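Local coordinates for probable membrane transporter protein MamO (Magnetospirillum magneticum, PDB 5HMA) that promotes magnetite nucleation in magnetosomes by binding transition metal ions through a protease-like domain that is probably inactive as a protease, and activates the MamE protease, at residues A8-G13 with G25-T30; V34-H39 with A74-Q79. All blocks are in the same frame, centred on the assembly; numbering follows the deposited sequence.

Interaction 1: residues A8-G13 with G25-T30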
ATOM      1  N   ALA A   8      -2.043  -8.238   7.028  1.00 43.79           N
ATOM      2  CA  ALA A   8      -2.372  -7.894   5.644  1.00 47.51           C
ATOM      3  C   ALA A   8      -1.447  -6.797   5.074  1.00 45.05           C
ATOM      4  O   ALA A   8      -1.688  -6.283   3.980  1.00 46.73           O
ATOM      5  CB  ALA A   8      -3.853  -7.450   5.549  1.00 38.43           C
ATOM      6  N   VAL A   9      -0.408  -6.437   5.832  1.00 44.99           N
ATOM      7  CA  VAL A   9       0.579  -5.440   5.403  1.00 40.69           C
ATOM      8  C   VAL A   9       1.831  -6.182   4.975  1.00 42.95           C
ATOM      9  O   VAL A   9       2.428  -6.908   5.787  1.00 42.17           O
ATOM     10  CB  VAL A   9       0.899  -4.432   6.526  1.00 41.16           C
ATOM     11  CG1 VAL A   9       1.890  -3.361   6.035  1.00 39.84           C
ATOM     12  CG2 VAL A   9      -0.374  -3.808   7.045  1.00 40.33           C
ATOM     13  N   VAL A  10       2.214  -6.035   3.708  1.00 39.49           N
ATOM     14  CA  VAL A  10       3.329  -6.815   3.165  1.00 45.36           C
ATOM     15  C   VAL A  10       4.451  -5.914   2.689  1.00 49.38           C
ATOM     16  O   VAL A  10       4.259  -4.706   2.495  1.00 43.76           O
ATOM     17  CB  VAL A  10       2.889  -7.728   1.994  1.00 43.86           C
ATOM     18  CG1 VAL A  10       1.896  -8.798   2.452  1.00 36.94           C
ATOM     19  CG2 VAL A  10       2.328  -6.894   0.826  1.00 38.38           C
ATOM     20  N   GLY A  11       5.626  -6.507   2.490  1.00 45.64           N
ATOM     21  CA  GLY A  11       6.710  -5.810   1.822  1.00 40.21           C
ATOM     22  C   GLY A  11       6.720  -6.228   0.354  1.00 46.98           C
ATOM     23  O   GLY A  11       6.380  -7.365   0.029  1.00 45.34           O
ATOM     24  N   VAL A  12       7.110  -5.313  -0.529  1.00 40.36           N
ATOM     25  CA  VAL A  12       7.229  -5.618  -1.947  1.00 47.73           C
ATOM     26  C   VAL A  12       8.643  -5.290  -2.427  1.00 47.42           C
ATOM     27  O   VAL A  12       9.195  -4.264  -2.055  1.00 43.96           O
ATOM     28  CB  VAL A  12       6.174  -4.836  -2.767  1.00 53.55           C
ATOM     29  CG1 VAL A  12       6.349  -5.117  -4.236  1.00 52.09           C
ATOM     30  CG2 VAL A  12       4.753  -5.196  -2.305  1.00 45.07           C
ATOM     31  N   GLY A  13       9.226  -6.153  -3.261  1.00 46.13           N
ATOM     32  CA  GLY A  13      10.546  -5.885  -3.805  1.00 36.08           C
ATOM     33  C   GLY A  13      10.919  -6.822  -4.938  1.00 44.21           C
ATOM     34  O   GLY A  13      10.062  -7.539  -5.458  1.00 40.74           O
ATOM     35  N   GLY A  25       2.794  -2.890   0.722  1.00 41.01           N
ATOM     36  CA  GLY A  25       1.645  -3.303  -0.067  1.00 38.90           C
ATOM     37  C   GLY A  25       0.549  -3.798   0.862  1.00 44.18           C
ATOM     38  O   GLY A  25       0.811  -4.042   2.049  1.00 41.27           O
ATOM     39  N   ALA A  26      -0.668  -3.939   0.329  1.00 40.67           N
ATOM     40  CA  ALA A  26      -1.841  -4.333   1.117  1.00 46.98           C
ATOM     41  C   ALA A  26      -2.485  -5.572   0.501  1.00 45.72           C
ATOM     42  O   ALA A  26      -2.782  -5.577  -0.691  1.00 49.67           O
ATOM     43  CB  ALA A  26      -2.868  -3.175   1.190  1.00 36.20           C
ATOM     44  N   ILE A  27      -2.695  -6.620   1.300  1.00 40.25           N
ATOM     45  CA  ILE A  27      -3.382  -7.807   0.794  1.00 41.41           C
ATOM     46  C   ILE A  27      -4.872  -7.528   0.749  1.00 45.64           C
ATOM     47  O   ILE A  27      -5.467  -7.178   1.772  1.00 44.48           O
ATOM     48  CB  ILE A  27      -3.109  -9.060   1.647  1.00 40.06           C
ATOM     49  CG1 ILE A  27      -1.612  -9.251   1.910  1.00 39.90           C
ATOM     50  CG2 ILE A  27      -3.667 -10.309   0.944  1.00 35.48           C
ATOM     51  CD1 ILE A  27      -1.312 -10.578   2.603  1.00 39.71           C
ATOM     52  N   VAL A  28      -5.491  -7.697  -0.418  1.00 40.25           N
ATOM     53  CA  VAL A  28      -6.898  -7.346  -0.532  1.00 44.19           C
ATOM     54  C   VAL A  28      -7.752  -8.523  -0.998  1.00 45.98           C
ATOM     55  O   VAL A  28      -8.958  -8.381  -1.227  1.00 55.20           O
ATOM     56  CB  VAL A  28      -7.066  -6.122  -1.453  1.00 42.74           C
ATOM     57  CG1 VAL A  28      -6.384  -4.900  -0.809  1.00 40.13           C
ATOM     58  CG2 VAL A  28      -6.469  -6.407  -2.828  1.00 49.43           C
ATOM     59  N   GLY A  29      -7.146  -9.701  -1.101  1.00 53.81           N
ATOM     60  CA  GLY A  29      -7.907 -10.882  -1.491  1.00 48.38           C
ATOM     61  C   GLY A  29      -7.336 -12.153  -0.895  1.00 52.04           C
ATOM     62  O   GLY A  29      -6.115 -12.295  -0.748  1.00 48.20           O
ATOM     63  N   THR A  30      -8.215 -13.085  -0.560  1.00 45.98           N
ATOM     64  CA  THR A  30      -7.805 -14.282   0.155  1.00 52.66           C
ATOM     65  C   THR A  30      -6.800 -15.110  -0.666  1.00 64.42           C
ATOM     66  O   THR A  30      -5.889 -15.712  -0.099  1.00 51.31           O
ATOM     67  CB  THR A  30      -9.037 -15.133   0.550  1.00 59.50           C
ATOM     68  OG1 THR A  30      -8.607 -16.370   1.122  1.00 73.54           O
ATOM     69  CG2 THR A  30      -9.895 -15.418  -0.650  1.00 70.47           C
TER

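Interaction 2: residues V34-H39 with A74-Q79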
ATOM      1  N   VAL A  34      -2.681  -8.342  -4.058  1.00 45.21           N
ATOM      2  CA  VAL A  34      -1.957  -7.301  -3.341  1.00 40.16           C
ATOM      3  C   VAL A  34      -2.054  -6.009  -4.129  1.00 53.87           C
ATOM      4  O   VAL A  34      -1.797  -5.998  -5.344  1.00 50.33           O
ATOM      5  CB  VAL A  34      -0.471  -7.680  -3.132  1.00 44.39           C
ATOM      6  CG1 VAL A  34       0.329  -6.482  -2.591  1.00 39.42           C
ATOM      7  CG2 VAL A  34      -0.340  -8.898  -2.227  1.00 41.32           C
ATOM      8  N   ILE A  35      -2.415  -4.926  -3.445  1.00 46.19           N
ATOM      9  CA  ILE A  35      -2.339  -3.591  -4.030  1.00 46.76           C
ATOM     10  C   ILE A  35      -1.050  -2.919  -3.573  1.00 53.26           C
ATOM     11  O   ILE A  35      -0.697  -2.972  -2.393  1.00 48.93           O
ATOM     12  CB  ILE A  35      -3.543  -2.727  -3.651  1.00 51.65           C
ATOM     13  CG1 ILE A  35      -4.816  -3.266  -4.302  1.00 54.78           C
ATOM     14  CG2 ILE A  35      -3.313  -1.293  -4.110  1.00 50.16           C
ATOM     15  CD1 ILE A  35      -4.890  -2.964  -5.777  1.00 63.98           C
ATOM     16  N   THR A  36      -0.344  -2.286  -4.503  1.00 50.45           N
ATOM     17  CA  THR A  36       0.860  -1.555  -4.149  1.00 43.26           C
ATOM     18  C   THR A  36       1.001  -0.382  -5.122  1.00 50.61           C
ATOM     19  O   THR A  36       0.148  -0.211  -5.996  1.00 55.65           O
ATOM     20  CB  THR A  36       2.107  -2.483  -4.169  1.00 45.76           C
ATOM     21  OG1 THR A  36       3.227  -1.790  -3.600  1.00 51.24           O
ATOM     22  CG2 THR A  36       2.437  -2.927  -5.597  1.00 36.18           C
ATOM     23  N   THR A  37       2.040   0.439  -4.958  1.00 44.72           N
ATOM     24  CA  THR A  37       2.263   1.589  -5.843  1.00 53.19           C
ATOM     25  C   THR A  37       2.932   1.141  -7.136  1.00 50.05           C
ATOM     26  O   THR A  37       3.871   0.346  -7.102  1.00 47.21           O
ATOM     27  CB  THR A  37       3.136   2.669  -5.175  1.00 58.39           C
ATOM     28  OG1 THR A  37       4.032   2.051  -4.234  1.00 52.69           O
ATOM     29  CG2 THR A  37       2.264   3.706  -4.457  1.00 56.80           C
ATOM     30  N   LEU A  38       2.452   1.651  -8.267  1.00 51.66           N
ATOM     31  CA  LEU A  38       2.950   1.218  -9.575  1.00 53.72           C
ATOM     32  C   LEU A  38       4.441   1.546  -9.782  1.00 58.30           C
ATOM     33  O   LEU A  38       5.211   0.681 -10.200  1.00 57.23           O
ATOM     34  CB  LEU A  38       2.108   1.845 -10.694  1.00 53.14           C
ATOM     35  CG  LEU A  38       2.513   1.482 -12.126  1.00 58.51           C
ATOM     36  CD1 LEU A  38       2.578  -0.023 -12.300  1.00 54.36           C
ATOM     37  CD2 LEU A  38       1.555   2.089 -13.149  1.00 52.15           C
ATOM     38  N   HIS A  39       4.858   2.775  -9.473  1.00 56.20           N
ATOM     39  CA  HIS A  39       6.263   3.162  -9.669  1.00 56.57           C
ATOM     40  C   HIS A  39       7.229   2.303  -8.843  1.00 62.86           C
ATOM     41  O   HIS A  39       8.413   2.234  -9.149  1.00 57.05           O
ATOM     42  CB  HIS A  39       6.477   4.646  -9.334  1.00 59.81           C
ATOM     43  CG  HIS A  39       6.493   4.949  -7.863  1.00 66.90           C
ATOM     44  ND1 HIS A  39       5.367   5.340  -7.167  1.00 68.75           N
ATOM     45  CD2 HIS A  39       7.504   4.936  -6.961  1.00 65.41           C
ATOM     46  CE1 HIS A  39       5.684   5.546  -5.900  1.00 64.51           C
ATOM     47  NE2 HIS A  39       6.976   5.312  -5.750  1.00 60.49           N
ATOM     48  N   ALA A  74      -0.804  -0.599  -8.649  1.00 55.42           N
ATOM     49  CA  ALA A  74      -0.682  -1.894  -9.305  1.00 53.95           C
ATOM     50  C   ALA A  74      -1.389  -2.957  -8.471  1.00 54.69           C
ATOM     51  O   ALA A  74      -1.295  -2.964  -7.232  1.00 53.12           O
ATOM     52  CB  ALA A  74       0.786  -2.269  -9.501  1.00 42.65           C
ATOM     53  N   LEU A  75      -2.109  -3.838  -9.159  1.00 47.51           N
ATOM     54  CA  LEU A  75      -2.706  -5.025  -8.551  1.00 55.51           C
ATOM     55  C   LEU A  75      -1.799  -6.208  -8.838  1.00 49.81           C
ATOM     56  O   LEU A  75      -1.559  -6.539  -9.995  1.00 49.60           O
ATOM     57  CB  LEU A  75      -4.113  -5.301  -9.106  1.00 52.07           C
ATOM     58  CG  LEU A  75      -4.769  -6.581  -8.569  1.00 55.42           C
ATOM     59  CD1 LEU A  75      -5.057  -6.420  -7.089  1.00 51.57           C
ATOM     60  CD2 LEU A  75      -6.045  -6.958  -9.350  1.00 53.86           C
ATOM     61  N   LEU A  76      -1.294  -6.834  -7.784  1.00 48.26           N
ATOM     62  CA  LEU A  76      -0.431  -7.998  -7.923  1.00 48.87           C
ATOM     63  C   LEU A  76      -1.189  -9.253  -7.520  1.00 51.17           C
ATOM     64  O   LEU A  76      -2.136  -9.201  -6.728  1.00 51.18           O
ATOM     65  CB  LEU A  76       0.826  -7.858  -7.048  1.00 44.12           C
ATOM     66  CG  LEU A  76       1.630  -6.558  -7.058  1.00 50.10           C
ATOM     67  CD1 LEU A  76       2.854  -6.700  -6.157  1.00 46.26           C
ATOM     68  CD2 LEU A  76       2.040  -6.193  -8.473  1.00 46.64           C
ATOM     69  N   LYS A  77      -0.754 -10.387  -8.047  1.00 49.15           N
ATOM     70  CA  LYS A  77      -1.256 -11.671  -7.589  1.00 51.78           C
ATOM     71  C   LYS A  77      -0.073 -12.541  -7.170  1.00 54.91           C
ATOM     72  O   LYS A  77       0.815 -12.814  -7.970  1.00 53.26           O
ATOM     73  CB  LYS A  77      -2.082 -12.349  -8.684  1.00 62.87           C
ATOM     74  CG  LYS A  77      -2.397 -13.822  -8.461  1.00 67.20           C
ATOM     75  CD  LYS A  77      -3.456 -14.022  -7.386  1.00 72.64           C
ATOM     76  CE  LYS A  77      -4.035 -15.441  -7.457  1.00 63.57           C
ATOM     77  NZ  LYS A  77      -3.085 -16.457  -6.925  1.00 64.62           N
ATOM     78  N   MET A  78      -0.045 -12.953  -5.910  1.00 51.25           N
ATOM     79  CA  MET A  78       0.965 -13.897  -5.458  1.00 46.74           C
ATOM     80  C   MET A  78       0.719 -15.275  -6.080  1.00 55.22           C
ATOM     81  O   MET A  78      -0.429 -15.739  -6.162  1.00 51.63           O
ATOM     82  CB  MET A  78       0.969 -13.975  -3.933  1.00 41.40           C
ATOM     83  CG  MET A  78       1.412 -12.676  -3.269  1.00 41.53           C
ATOM     84  SD  MET A  78       1.624 -12.745  -1.463  1.00 47.69           S
ATOM     85  CE  MET A  78      -0.070 -12.492  -0.898  1.00 49.30           C
ATOM     86  N   GLN A  79       1.792 -15.907  -6.549  1.00 44.94           N
ATOM     87  CA  GLN A  79       1.714 -17.250  -7.107  1.00 46.90           C
ATOM     88  C   GLN A  79       1.903 -18.247  -5.976  1.00 52.77           C
ATOM     89  O   GLN A  79       3.033 -18.546  -5.594  1.00 53.88           O
ATOM     90  CB  GLN A  79       2.784 -17.474  -8.180  1.00 50.35           C
ATOM     91  CG  GLN A  79       2.899 -16.340  -9.173  1.00 67.89           C
ATOM     92  CD  GLN A  79       1.673 -16.226 -10.041  1.00 71.07           C
ATOM     93  OE1 GLN A  79       0.894 -15.277  -9.919  1.00 77.53           O
ATOM     94  NE2 GLN A  79       1.488 -17.198 -10.926  1.00 62.74           N
TER

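Interaction 1: residues A8-G13 with G25-T30
V10 and G25 form a hydrogen-bonded antiparallel pair, next to the non-hydrogen-bonded pair V9 and A26, and the backbone bonds around them differ in quality. V10 N gives a nearly straight bond to G25 O, 2.9 Å long, although the donor stands above the plane of that carbonyl. The return bond, from G25 N to V10 O, is weak because its N-H...O angle is only 125°. A third bond runs from I27 N to A8 O at 2.9 Å, with the donor tilted modestly from the carbonyl plane, and A8 O also takes a CA-H...O contact from A26 CA at 3.5 Å.

Apolar contacts fill one face of the pair. With V10 CG1 set opposite its own carbonyl carbon (chi1 -64°), this methyl meets I27 CG1 at 3.6 Å, the two side chains crossing at about a right angle; V10 CG2 instead lies 3.5 Å from G25 O. I27 also touches F84 and H86 in loops. G25 has no side chain, and V12 CG2 comes to 4.3 Å from its CA. V10 and V12 line the barrel interior with V34, T36, V49 and I47. On the face of V9 and A26, both side chains rest on P151 of the second sheet.

The strands, 126° apart in direction, form the first hairpin of the N-terminal barrel in this trypsin-like fold. The chemistry implies that two straight bonds, I27 N to A8 O and V10 N to G25 O, carry the pairing between these segments; the return bond from G25 N adds little, and V12 continues the pairing with V22 and A23.

Interaction 2: residues V34-H39 with A74-Q79
V34 and L76, and T36 and A74, are hydrogen-bonded antiparallel pairs, with the non-hydrogen-bonded pair I35 and L75 between them; strands 34-37 and 74-78 run at 137° and approach to 4.7 Å. The shortest of the four bonds, L76 N to V34 O at 2.6 Å, is almost straight, and the donor lies nearly along the C=O axis. T36 N reaches A74 O in the carbonyl plane, whereas A74 N, 2.8 Å from T36 O, is tilted out of the plane of the T36 carbonyl. I35 CA adds a CA-H...O contact to A74 O.

On the face of V34, T36, A74 and L76, the side chains of T36 and L76 cross at a slant, and T36 CG2 meets L76 CD1 at 3.8 Å. The chi1 of -170° puts T36 OG1 anti to the backbone N, where it bonds to S24 O of strand 23-29. This is part of the six-stranded antiparallel barrel of the chymotrypsin-like fold, in which strand 33-37 lies between strands 23-29 and 73-78; L76 and M78 continue onto strand 47-51. M78 bends at chi3 (-83°), bringing CE to V34 CG2 at 3.8 Å. Across the other face, I35 CD1 meets L75 CD1 at 3.7 Å, and I35 also packs on I162 of the second sheet. Where strand 34-37 turns into the short helix, L38 CD1 lies 4.0 Å from A74 CB; the L38 side chain is about 12 Å from the bound nickel ion.

How the interactions relate
Interactions 1 and 2 come in series along the chain and show how consecutive strand pairings build a barrel. Their centres are 8 Å apart within one antiparallel sheet, where strands 9-13, 23-29, 33-37 and 73-78 are successive neighbours. Strand 23-29 of interaction 1 borders strand 33-37 of interaction 2, with a probable hydrogen bond from I35 N to A26 O (2.9 Å) and packing of V28 on I35. The barrel continues through strands 58-68 and 47-51. In interaction 2 the side chains of L38 and I35 are each about 8 Å from those of the metal-binding H71 and H186 respectively, while interaction 1 lies away from the nickel site of the protease-like domain.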